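Local coordinates for Pre-mRNA splicing helicase-like protein (Chaetomium thermophilum, PDB 4RVQ) that probably acts in the spliceosome as a helicase-like pre-mRNA splicing factor, its noncanonical PWI domain being a likely site for protein or RNA contacts, at residues K61-I66 with K84-R89; T42-K47 with M71-Y76; T96-A101 with R112-E117. All blocks are in the same frame, centred on the assembly; numbering follows the deposited sequence. Where two conformers were deposited one is given.

Interaction 1: residues K61-I66 with K84-R89; sequences KQLRDI and KLIENR. With EDO (1,2-ethanediol), chain H; SO4 (sulfate ion), chain B.
Leu63 and Ile86 make the main apolar touch, methyl against methyl: CD2 of Leu63 lies 3.9 Å from CG2 of Ile86. That branch of Ile86 stands anti to the backbone N (CG1 beside it, chi1 -65°), while its other arm, CG1, faces CG2 of Ile66 at 4.3 Å. Ile66 continues inward onto Ile48. Leu63 CD2 also sits over the centre of one face of the Arg89 guanidinium, 3.7 Å from Arg89 CZ, and the two side chains cross at about a right angle.

This is where helix 63-73 leans on the C-terminal end of helix 79-87, which ends at Asn88, at the N-cap position of helix 89-99.

Most of the polar contacts described here are at Arg89. Arg89 NH1 donates to Ile86 O at 2.8 Å from above the carbonyl plane, opposite to the face met by Arg89 N. At the guanidinium edge, Arg89 NH1 and NH2 reach O3 and O2 of a sulfate at 3.0 and 2.9 Å, both nearly straight (169° and 173°); with the bond to Ile86 O, close to the guanidinium plane, they hold the rotation of the group. A leucine in its place would probably leave Ile86 O without its side-chain donor and Leu63 CD2 without the flat surface beneath it. At the start of helix 63-73, Arg64 N donates to O1 of an ethanediol at 3.1 Å; it and the sulfate probably come from the crystallisation liquor.

Interaction 2: residues T42-K47 with M71-Y76; sequences TTSALK and MELFDY
No flat side chain enters the touch between Leu73 and the pair Ser44 and Ala45; the nearest ring, that of Phe74, stops short of 42-47 and packs instead on Ile28, Leu81 and Val82. What meets across the contact is one forked side chain against a helix flank. Leu73 has its CG anti to the backbone N (chi1 -175°), which carries both methyls over to helix 35-50. Leu73 CD1 comes to 3.8 Å from Ser44 CB, and Leu73 CD2 lies 3.7 Å from Ala45 N and 3.8 Å from Ala45 CB.

The small side chain of Ala45 lets the leucine approach the backbone itself. Leu73 is also the last residue of helix 63-73, which ends in a Schellman motif with Asp75, at positive phi, as the C-prime residue: Tyr76 N bonds to Met71 O at 2.9 Å, and Asp75 N to Glu72 O at 2.9 Å. A charged group arrives here as well, for Lys41 NZ donates to Leu73 O.

In the conformer described, Ser44 OG bonds back to Asp40 O. Asp75 OD2, past the helix end, bonds to the hydroxyl of Tyr32.

Interaction 3: residues T96-A101 with R112-E117; sequences TRLARA and REMASE. With EDO (1,2-ethanediol), chain F.
Arg97 and Glu113 hold the polar side of this contact by a salt bridge, and Leu98 and Met114 meet on the buried side behind it. The direct grip is short: NH1 of Arg97 donates to OE1 of Glu113 at 2.8 Å, with an N-H...O angle of 148°. OE1 is met nearly along its C-O axis, yet it lies tilted from the guanidinium plane, and the two flat groups stand 53° apart, so a paired, coplanar bridge does not form. The second branch is joined through water instead: NH2 of Arg97 donates to a water at 2.8 Å, and that water donates to Glu113 OE2 at 2.6 Å. With CG anti to the backbone N (chi1 -171°) and the chain extended as far as NE, Arg97 reaches across toward the next helix, and Glu113 comes to it at about a right angle.

This side is solvated. An ethanediol O1 takes a weak bond from Arg97 NH1, and the same molecule, probably from the crystallisation liquor, is also hydrogen-bonded to Glu52 OE2, so a carboxylate from elsewhere in the fold approaches the same guanidinium indirectly.

The apolar side, by contrast, is enclosed. Between 96-101 and 112-117 themselves the touch there is light, CD2 of Leu98 facing the sulfur SD of Met114 at 4.3 Å, but Trp94 and Ile110, from these same two helices, pack in with them: Ile110 on Leu98 as well as on Arg97, Trp94 against both Glu113 and Met114.

Helices 89-99 and 104-116 run in roughly opposite directions as a helical hairpin, and helix 120-127 packs over its buried side, placing Leu126 and Tyr127 on Leu98 and Leu123 on Met114.

Starting from the N terminus, after helices 2-5 and 23-29, helix 35-50 opens interaction 2 with its residues 42-47. A connection whose residues 54-59 are not modelled leads to 61-66, which opens interaction 1 before 71-76 closes interaction 2, so the two contacts cross and share helix 63-73. Residues 84-89 then close interaction 1, bringing helix 79-87 against the same helix; the two contacts meet where Leu85 CD1 touches Phe74 CZ. Interaction 3 follows in series, closing the turn between helices 89-99 and 104-116. It lies across the chain's centre from interaction 2, about 21 Å between centres, yet Leu46 CD1 packs on Thr96 CG2 and links helix 35-50 to helix 89-99.

Interaction 1: residues K61-I66 with K84-R89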
loop_
_atom_site.group_PDB
_atom_site.type_symbol
_atom_site.label_atom_id
_atom_site.label_comp_id
_atom_site.label_asym_id
_atom_site.label_seq_id
_atom_site.Cartn_x
_atom_site.Cartn_y
_atom_site.Cartn_z
ATOM N N LYS A 61 -0.393 -9.007 -13.764
ATOM C CA LYS A 61 -0.732 -10.045 -12.782
ATOM C C LYS A 61 -2.173 -9.953 -12.279
ATOM O O LYS A 61 -2.669 -8.881 -11.927
ATOM C CB LYS A 61 0.248 -10.031 -11.600
ATOM C CG LYS A 61 1.711 -10.281 -11.992
ATOM C CD LYS A 61 1.946 -11.651 -12.637
ATOM C CE LYS A 61 1.752 -12.790 -11.641
ATOM N NZ LYS A 61 1.900 -14.149 -12.241
ATOM N N GLN A 62 -2.832 -11.105 -12.254
ATOM C CA GLN A 62 -4.175 -11.225 -11.719
ATOM C C GLN A 62 -4.204 -11.034 -10.207
ATOM O O GLN A 62 -3.222 -11.295 -9.516
ATOM C CB GLN A 62 -4.724 -12.614 -11.985
ATOM C CG GLN A 62 -4.609 -13.108 -13.404
ATOM C CD GLN A 62 -5.140 -14.516 -13.534
ATOM O OE1 GLN A 62 -6.264 -14.719 -13.985
ATOM N NE2 GLN A 62 -4.341 -15.500 -13.116
ATOM N N LEU A 63 -5.376 -10.678 -9.694
ATOM C CA LEU A 63 -5.568 -10.533 -8.256
ATOM C C LEU A 63 -5.259 -11.812 -7.495
ATOM O O LEU A 63 -4.705 -11.743 -6.407
ATOM C CB LEU A 63 -6.995 -10.134 -7.906
ATOM C CG LEU A 63 -7.375 -8.692 -7.697
ATOM C CD1 LEU A 63 -8.848 -8.587 -7.320
ATOM C CD2 LEU A 63 -6.501 -8.036 -6.621
ATOM N N ARG A 64 -5.588 -12.961 -8.055
ATOM C CA ARG A 64 -5.314 -14.221 -7.393
ATOM C C ARG A 64 -3.800 -14.398 -7.208
ATOM O O ARG A 64 -3.344 -14.939 -6.198
ATOM C CB ARG A 64 -5.930 -15.351 -8.245
ATOM C CG ARG A 64 -6.007 -16.699 -7.608
ATOM C CD ARG A 64 -7.085 -17.525 -8.315
ATOM N NE ARG A 64 -6.896 -17.580 -9.767
ATOM C CZ ARG A 64 -7.749 -17.114 -10.684
ATOM N NH1 ARG A 64 -8.890 -16.527 -10.339
ATOM N NH2 ARG A 64 -7.460 -17.242 -11.973
ATOM N N ASP A 65 -3.028 -13.964 -8.198
ATOM C CA ASP A 65 -1.582 -14.084 -8.147
ATOM C C ASP A 65 -0.991 -13.107 -7.143
ATOM O O ASP A 65 -0.066 -13.469 -6.402
ATOM C CB ASP A 65 -0.972 -13.861 -9.539
ATOM C CG ASP A 65 -1.288 -14.993 -10.533
ATOM O OD1 ASP A 65 -1.571 -16.134 -10.113
ATOM O OD2 ASP A 65 -1.244 -14.733 -11.761
ATOM N N ILE A 66 -1.502 -11.867 -7.111
ATOM C CA ILE A 66 -1.079 -10.887 -6.137
ATOM C C ILE A 66 -1.317 -11.465 -4.739
ATOM O O ILE A 66 -0.450 -11.427 -3.869
ATOM C CB ILE A 66 -1.823 -9.550 -6.356
ATOM C CG1 ILE A 66 -1.361 -8.897 -7.670
ATOM C CG2 ILE A 66 -1.644 -8.653 -5.161
ATOM C CD1 ILE A 66 -2.145 -7.656 -8.064
ATOM N N LYS A 84 -5.652 -6.007 3.805
ATOM C CA LYS A 84 -5.620 -4.546 3.874
ATOM C C LYS A 84 -4.757 -3.955 2.752
ATOM O O LYS A 84 -5.108 -2.954 2.126
ATOM C CB LYS A 84 -5.100 -4.091 5.238
ATOM C CG LYS A 84 -4.996 -2.598 5.404
ATOM C CD LYS A 84 -4.726 -2.192 6.835
ATOM C CE LYS A 84 -4.626 -0.733 7.049
ATOM N NZ LYS A 84 -4.109 -0.501 8.425
ATOM N N LEU A 85 -3.601 -4.574 2.517
ATOM C CA LEU A 85 -2.720 -4.080 1.480
ATOM C C LEU A 85 -3.338 -4.242 0.087
ATOM O O LEU A 85 -3.308 -3.363 -0.751
ATOM C CB LEU A 85 -1.356 -4.780 1.557
ATOM C CG LEU A 85 -0.582 -4.494 2.857
ATOM C CD1 LEU A 85 0.758 -5.225 2.797
ATOM C CD2 LEU A 85 -0.389 -3.002 3.128
ATOM N N ILE A 86 -3.948 -5.411 -0.144
ATOM C CA ILE A 86 -4.575 -5.656 -1.437
ATOM C C ILE A 86 -5.760 -4.711 -1.692
ATOM O O ILE A 86 -5.895 -4.140 -2.771
ATOM C CB ILE A 86 -5.018 -7.122 -1.561
ATOM C CG1 ILE A 86 -3.785 -8.022 -1.539
ATOM C CG2 ILE A 86 -5.811 -7.334 -2.824
ATOM C CD1 ILE A 86 -4.117 -9.508 -1.551
ATOM N N GLU A 87 -6.606 -4.504 -0.691
ATOM C CA GLU A 87 -7.740 -3.589 -0.826
ATOM C C GLU A 87 -7.274 -2.178 -1.179
ATOM O O GLU A 87 -7.984 -1.437 -1.842
ATOM C CB GLU A 87 -8.552 -3.540 0.466
ATOM C CG GLU A 87 -9.282 -4.853 0.836
ATOM C CD GLU A 87 -10.473 -5.161 -0.026
ATOM O OE1 GLU A 87 -10.766 -4.407 -0.958
ATOM O OE2 GLU A 87 -11.119 -6.211 0.258
ATOM N N ASN A 88 -6.095 -1.812 -0.690
ATOM C CA ASN A 88 -5.492 -0.499 -0.906
ATOM C C ASN A 88 -4.338 -0.527 -1.886
ATOM O O ASN A 88 -3.483 0.358 -1.821
ATOM C CB ASN A 88 -5.039 0.058 0.447
ATOM C CG ASN A 88 -6.200 0.406 1.345
ATOM O OD1 ASN A 88 -6.968 1.321 1.029
ATOM N ND2 ASN A 88 -6.345 -0.309 2.424
ATOM N N ARG A 89 -4.300 -1.479 -2.806
ATOM C CA ARG A 89 -3.102 -1.639 -3.612
ATOM C C ARG A 89 -2.751 -0.377 -4.387
ATOM O O ARG A 89 -1.567 -0.031 -4.455
ATOM C CB ARG A 89 -3.224 -2.871 -4.499
ATOM C CG ARG A 89 -4.406 -2.876 -5.423
ATOM C CD ARG A 89 -4.690 -4.294 -5.930
ATOM N NE ARG A 89 -5.859 -4.386 -6.814
ATOM C CZ ARG A 89 -7.128 -4.444 -6.406
ATOM N NH1 ARG A 89 -7.443 -4.432 -5.139
ATOM N NH2 ARG A 89 -8.089 -4.519 -7.299
HETATM C C1 EDO H . -8.518 -12.248 -11.268
HETATM O O1 EDO H . -7.771 -13.004 -10.279
HETATM C C2 EDO H . -7.951 -10.844 -11.527
HETATM O O2 EDO H . -8.674 -10.176 -12.563
HETATM S S SO4 B . -11.340 -4.027 -5.460
HETATM O O1 SO4 B . -11.399 -2.595 -5.759
HETATM O O2 SO4 B . -10.879 -4.773 -6.652
HETATM O O3 SO4 B . -10.385 -4.183 -4.377
HETATM O O4 SO4 B . -12.658 -4.423 -5.098
#

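Interaction 2: residues T42-K47 with M71-Y76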
loop_
_atom_site.group_PDB
_atom_site.type_symbol
_atom_site.label_atom_id
_atom_site.label_comp_id
_atom_site.label_asym_id
_atom_site.label_seq_id
_atom_site.Cartn_x
_atom_site.Cartn_y
_atom_site.Cartn_z
ATOM N N THR A 42 9.134 -4.948 2.270
ATOM C CA THR A 42 8.541 -3.736 1.735
ATOM C C THR A 42 8.773 -3.666 0.226
ATOM O O THR A 42 7.848 -3.425 -0.543
ATOM C CB THR A 42 9.101 -2.498 2.444
ATOM O OG1 THR A 42 8.837 -2.576 3.842
ATOM C CG2 THR A 42 8.528 -1.220 1.922
ATOM N N THR A 43 10.015 -3.855 -0.186
ATOM C CA THR A 43 10.345 -3.856 -1.603
ATOM C C THR A 43 9.536 -4.898 -2.374
ATOM O O THR A 43 8.952 -4.605 -3.426
ATOM C CB THR A 43 11.863 -4.107 -1.786
ATOM O OG1 THR A 43 12.570 -3.069 -1.118
ATOM C CG2 THR A 43 12.242 -4.117 -3.245
ATOM N N SER A 44 9.492 -6.100 -1.816
ATOM C CA SER A 44 8.748 -7.171 -2.473
ATOM C C SER A 44 7.244 -6.893 -2.513
ATOM O O SER A 44 6.585 -7.112 -3.537
ATOM C CB SER A 44 8.986 -8.490 -1.784
ATOM O OG SER A 44 10.339 -8.860 -1.895
ATOM N N ALA A 45 6.705 -6.389 -1.423
ATOM C CA ALA A 45 5.277 -6.112 -1.382
ATOM C C ALA A 45 4.891 -5.058 -2.401
ATOM O O ALA A 45 3.854 -5.178 -3.073
ATOM C CB ALA A 45 4.853 -5.689 0.030
ATOM N N LEU A 46 5.695 -4.000 -2.563
ATOM C CA LEU A 46 5.359 -3.005 -3.553
ATOM C C LEU A 46 5.361 -3.609 -4.948
ATOM O O LEU A 46 4.486 -3.296 -5.768
ATOM C CB LEU A 46 6.366 -1.832 -3.489
ATOM C CG LEU A 46 6.190 -0.980 -2.239
ATOM C CD1 LEU A 46 7.419 -0.103 -2.036
ATOM C CD2 LEU A 46 4.918 -0.126 -2.307
ATOM N N LYS A 47 6.360 -4.441 -5.261
ATOM C CA LYS A 47 6.398 -5.077 -6.557
ATOM C C LYS A 47 5.176 -5.957 -6.776
ATOM O O LYS A 47 4.527 -5.887 -7.826
ATOM C CB LYS A 47 7.664 -5.899 -6.726
ATOM C CG LYS A 47 7.859 -6.442 -8.128
ATOM C CD LYS A 47 7.785 -5.315 -9.194
ATOM C CE LYS A 47 7.930 -5.841 -10.625
ATOM N NZ LYS A 47 7.830 -4.743 -11.628
ATOM N N MET A 71 0.576 -13.591 0.326
ATOM C CA MET A 71 0.378 -14.483 1.456
ATOM C C MET A 71 1.690 -15.216 1.778
ATOM O O MET A 71 2.017 -15.414 2.945
ATOM C CB MET A 71 -0.740 -15.489 1.183
ATOM C CG MET A 71 -2.124 -14.820 1.196
ATOM S SD MET A 71 -3.525 -15.935 1.004
ATOM C CE MET A 71 -3.186 -16.628 -0.644
ATOM N N GLU A 72 2.413 -15.672 0.753
ATOM C CA GLU A 72 3.693 -16.312 0.967
ATOM C C GLU A 72 4.719 -15.340 1.580
ATOM O O GLU A 72 5.480 -15.729 2.458
ATOM C CB GLU A 72 4.228 -16.852 -0.343
ATOM C CG GLU A 72 5.573 -17.569 -0.170
ATOM C CD GLU A 72 6.100 -18.216 -1.433
ATOM O OE1 GLU A 72 7.347 -18.329 -1.593
ATOM O OE2 GLU A 72 5.287 -18.627 -2.283
ATOM N N LEU A 73 4.695 -14.081 1.145
ATOM C CA LEU A 73 5.627 -13.095 1.658
ATOM C C LEU A 73 5.459 -12.930 3.160
ATOM O O LEU A 73 6.432 -12.671 3.889
ATOM C CB LEU A 73 5.406 -11.765 0.944
ATOM C CG LEU A 73 6.390 -10.649 1.288
ATOM C CD1 LEU A 73 7.819 -11.017 0.758
ATOM C CD2 LEU A 73 5.937 -9.322 0.678
ATOM N N PHE A 74 4.226 -13.073 3.632
ATOM C CA PHE A 74 3.867 -12.921 5.034
ATOM C C PHE A 74 3.780 -14.291 5.740
ATOM O O PHE A 74 3.125 -14.408 6.778
ATOM C CB PHE A 74 2.577 -12.100 5.163
ATOM C CG PHE A 74 2.797 -10.615 4.944
ATOM C CD1 PHE A 74 2.730 -10.054 3.666
ATOM C CD2 PHE A 74 3.094 -9.778 6.016
ATOM C CE1 PHE A 74 2.970 -8.694 3.490
ATOM C CE2 PHE A 74 3.314 -8.427 5.839
ATOM C CZ PHE A 74 3.254 -7.890 4.587
ATOM N N ASP A 75 4.448 -15.308 5.184
ATOM C CA ASP A 75 4.591 -16.587 5.896
ATOM C C ASP A 75 3.254 -17.248 6.251
ATOM O O ASP A 75 3.148 -18.003 7.240
ATOM C CB ASP A 75 5.460 -16.407 7.139
ATOM C CG ASP A 75 6.856 -15.970 6.788
ATOM O OD1 ASP A 75 7.451 -16.571 5.865
ATOM O OD2 ASP A 75 7.382 -15.038 7.432
ATOM N N TYR A 76 2.258 -17.006 5.404
ATOM C CA TYR A 76 0.936 -17.656 5.509
ATOM C C TYR A 76 0.253 -17.287 6.810
ATOM O O TYR A 76 -0.678 -17.987 7.251
ATOM C CB TYR A 76 1.068 -19.171 5.305
ATOM C CG TYR A 76 1.803 -19.536 4.039
ATOM C CD1 TYR A 76 1.286 -19.208 2.811
ATOM C CD2 TYR A 76 3.061 -20.126 4.077
ATOM C CE1 TYR A 76 1.945 -19.475 1.662
ATOM C CE2 TYR A 76 3.733 -20.414 2.921
ATOM C CZ TYR A 76 3.187 -20.077 1.714
ATOM O OH TYR A 76 3.825 -20.379 0.543
#

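Interaction 3: residues T96-A101 with R112-E117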
loop_
_atom_site.group_PDB
_atom_site.type_symbol
_atom_site.label_atom_id
_atom_site.label_comp_id
_atom_site.label_asym_id
_atom_site.label_seq_id
_atom_site.Cartn_x
_atom_site.Cartn_y
_atom_site.Cartn_z
ATOM N N THR A 96 3.215 5.621 -1.947
ATOM C CA THR A 96 4.572 5.372 -1.478
ATOM C C THR A 96 5.568 5.985 -2.476
ATOM O O THR A 96 6.533 6.659 -2.106
ATOM C CB THR A 96 4.832 3.886 -1.264
ATOM O OG1 THR A 96 3.947 3.411 -0.240
ATOM C CG2 THR A 96 6.250 3.632 -0.848
ATOM N N ARG A 97 5.366 5.712 -3.766
ATOM C CA ARG A 97 6.220 6.254 -4.787
ATOM C C ARG A 97 6.193 7.784 -4.760
ATOM O O ARG A 97 7.243 8.447 -4.817
ATOM C CB ARG A 97 5.817 5.730 -6.163
ATOM C CG ARG A 97 6.808 6.107 -7.228
ATOM C CD ARG A 97 6.400 5.595 -8.622
ATOM N NE ARG A 97 7.237 6.226 -9.629
ATOM C CZ ARG A 97 6.908 6.386 -10.902
ATOM N NH1 ARG A 97 5.798 5.865 -11.357
ATOM N NH2 ARG A 97 7.692 7.073 -11.714
ATOM N N LEU A 98 5.015 8.357 -4.709
ATOM C CA LEU A 98 4.887 9.816 -4.706
ATOM C C LEU A 98 5.556 10.427 -3.484
ATOM O O LEU A 98 6.258 11.454 -3.588
ATOM C CB LEU A 98 3.417 10.229 -4.834
ATOM C CG LEU A 98 3.131 11.729 -4.941
ATOM C CD1 LEU A 98 3.848 12.368 -6.101
ATOM C CD2 LEU A 98 1.636 11.946 -5.036
ATOM N N ALA A 99 5.357 9.825 -2.321
ATOM C CA ALA A 99 5.952 10.371 -1.093
ATOM C C ALA A 99 7.462 10.397 -1.168
ATOM O O ALA A 99 8.105 11.193 -0.481
ATOM C CB ALA A 99 5.508 9.579 0.122
ATOM N N ARG A 100 8.044 9.486 -1.929
ATOM C CA ARG A 100 9.485 9.363 -2.090
ATOM C C ARG A 100 10.049 10.239 -3.215
ATOM O O ARG A 100 11.288 10.292 -3.332
ATOM C CB ARG A 100 9.844 7.876 -2.279
ATOM C CG ARG A 100 9.690 7.132 -0.990
ATOM C CD ARG A 100 9.714 5.609 -1.116
ATOM N NE ARG A 100 9.959 5.013 0.216
ATOM C CZ ARG A 100 11.163 4.979 0.758
ATOM N NH1 ARG A 100 12.238 5.232 0.030
ATOM N NH2 ARG A 100 11.317 4.668 2.018
ATOM N N ALA A 101 9.225 10.945 -3.967
ATOM C CA ALA A 101 9.647 11.773 -5.081
ATOM C C ALA A 101 9.839 13.210 -4.587
ATOM O O ALA A 101 8.930 13.835 -4.069
ATOM C CB ALA A 101 8.646 11.705 -6.195
ATOM N N ARG A 112 0.755 12.731 -13.128
ATOM C CA ARG A 112 0.152 12.506 -14.432
ATOM C C ARG A 112 -0.155 11.027 -14.628
ATOM O O ARG A 112 -1.248 10.681 -15.131
ATOM C CB ARG A 112 1.064 12.984 -15.545
ATOM C CG ARG A 112 1.262 14.455 -15.625
ATOM C CD ARG A 112 2.150 14.750 -16.810
ATOM N NE ARG A 112 2.231 16.149 -17.103
ATOM C CZ ARG A 112 2.069 16.679 -18.312
ATOM N NH1 ARG A 112 1.867 15.912 -19.389
ATOM N NH2 ARG A 112 2.165 17.981 -18.444
ATOM N N GLU A 113 0.771 10.151 -14.239
ATOM C CA GLU A 113 0.527 8.719 -14.389
ATOM C C GLU A 113 -0.654 8.262 -13.553
ATOM O O GLU A 113 -1.480 7.466 -14.036
ATOM C CB GLU A 113 1.786 7.910 -14.031
ATOM C CG GLU A 113 2.917 8.080 -15.051
ATOM C CD GLU A 113 4.195 7.309 -14.705
ATOM O OE1 GLU A 113 4.300 6.711 -13.621
ATOM O OE2 GLU A 113 5.140 7.311 -15.550
ATOM N N MET A 114 -0.768 8.756 -12.337
ATOM C CA MET A 114 -1.914 8.424 -11.520
ATOM C C MET A 114 -3.203 8.844 -12.192
ATOM O O MET A 114 -4.165 8.081 -12.218
ATOM C CB MET A 114 -1.773 9.070 -10.146
ATOM C CG MET A 114 -0.726 8.406 -9.252
ATOM S SD MET A 114 -0.426 9.193 -7.678
ATOM C CE MET A 114 -1.919 8.768 -6.860
ATOM N N ALA A 115 -3.273 10.065 -12.725
ATOM C CA ALA A 115 -4.482 10.524 -13.409
ATOM C C ALA A 115 -4.777 9.576 -14.582
ATOM O O ALA A 115 -5.938 9.237 -14.828
ATOM C CB ALA A 115 -4.313 11.966 -13.914
ATOM N N SER A 116 -3.748 9.169 -15.329
ATOM C CA SER A 116 -3.940 8.305 -16.492
ATOM C C SER A 116 -4.483 6.933 -16.090
ATOM O O SER A 116 -5.145 6.272 -16.910
ATOM C CB SER A 116 -2.626 8.110 -17.249
ATOM O OG SER A 116 -1.799 7.119 -16.673
ATOM N N GLU A 117 -4.217 6.506 -14.863
ATOM C CA GLU A 117 -4.675 5.238 -14.328
ATOM C C GLU A 117 -6.051 5.324 -13.665
ATOM O O GLU A 117 -6.497 4.347 -13.101
ATOM C CB GLU A 117 -3.668 4.731 -13.306
ATOM C CG GLU A 117 -2.323 4.354 -13.878
ATOM C CD GLU A 117 -2.333 3.044 -14.622
ATOM O OE1 GLU A 117 -3.419 2.541 -14.979
ATOM O OE2 GLU A 117 -1.233 2.511 -14.856
HETATM C C1 EDO F . 3.842 2.784 -9.740
HETATM O O1 EDO F . 4.895 3.214 -10.571
HETATM C C2 EDO F . 3.225 1.519 -10.311
HETATM O O2 EDO F . 4.206 0.480 -10.193
HETATM O O HOH W 1 7.493 6.718 -14.505
#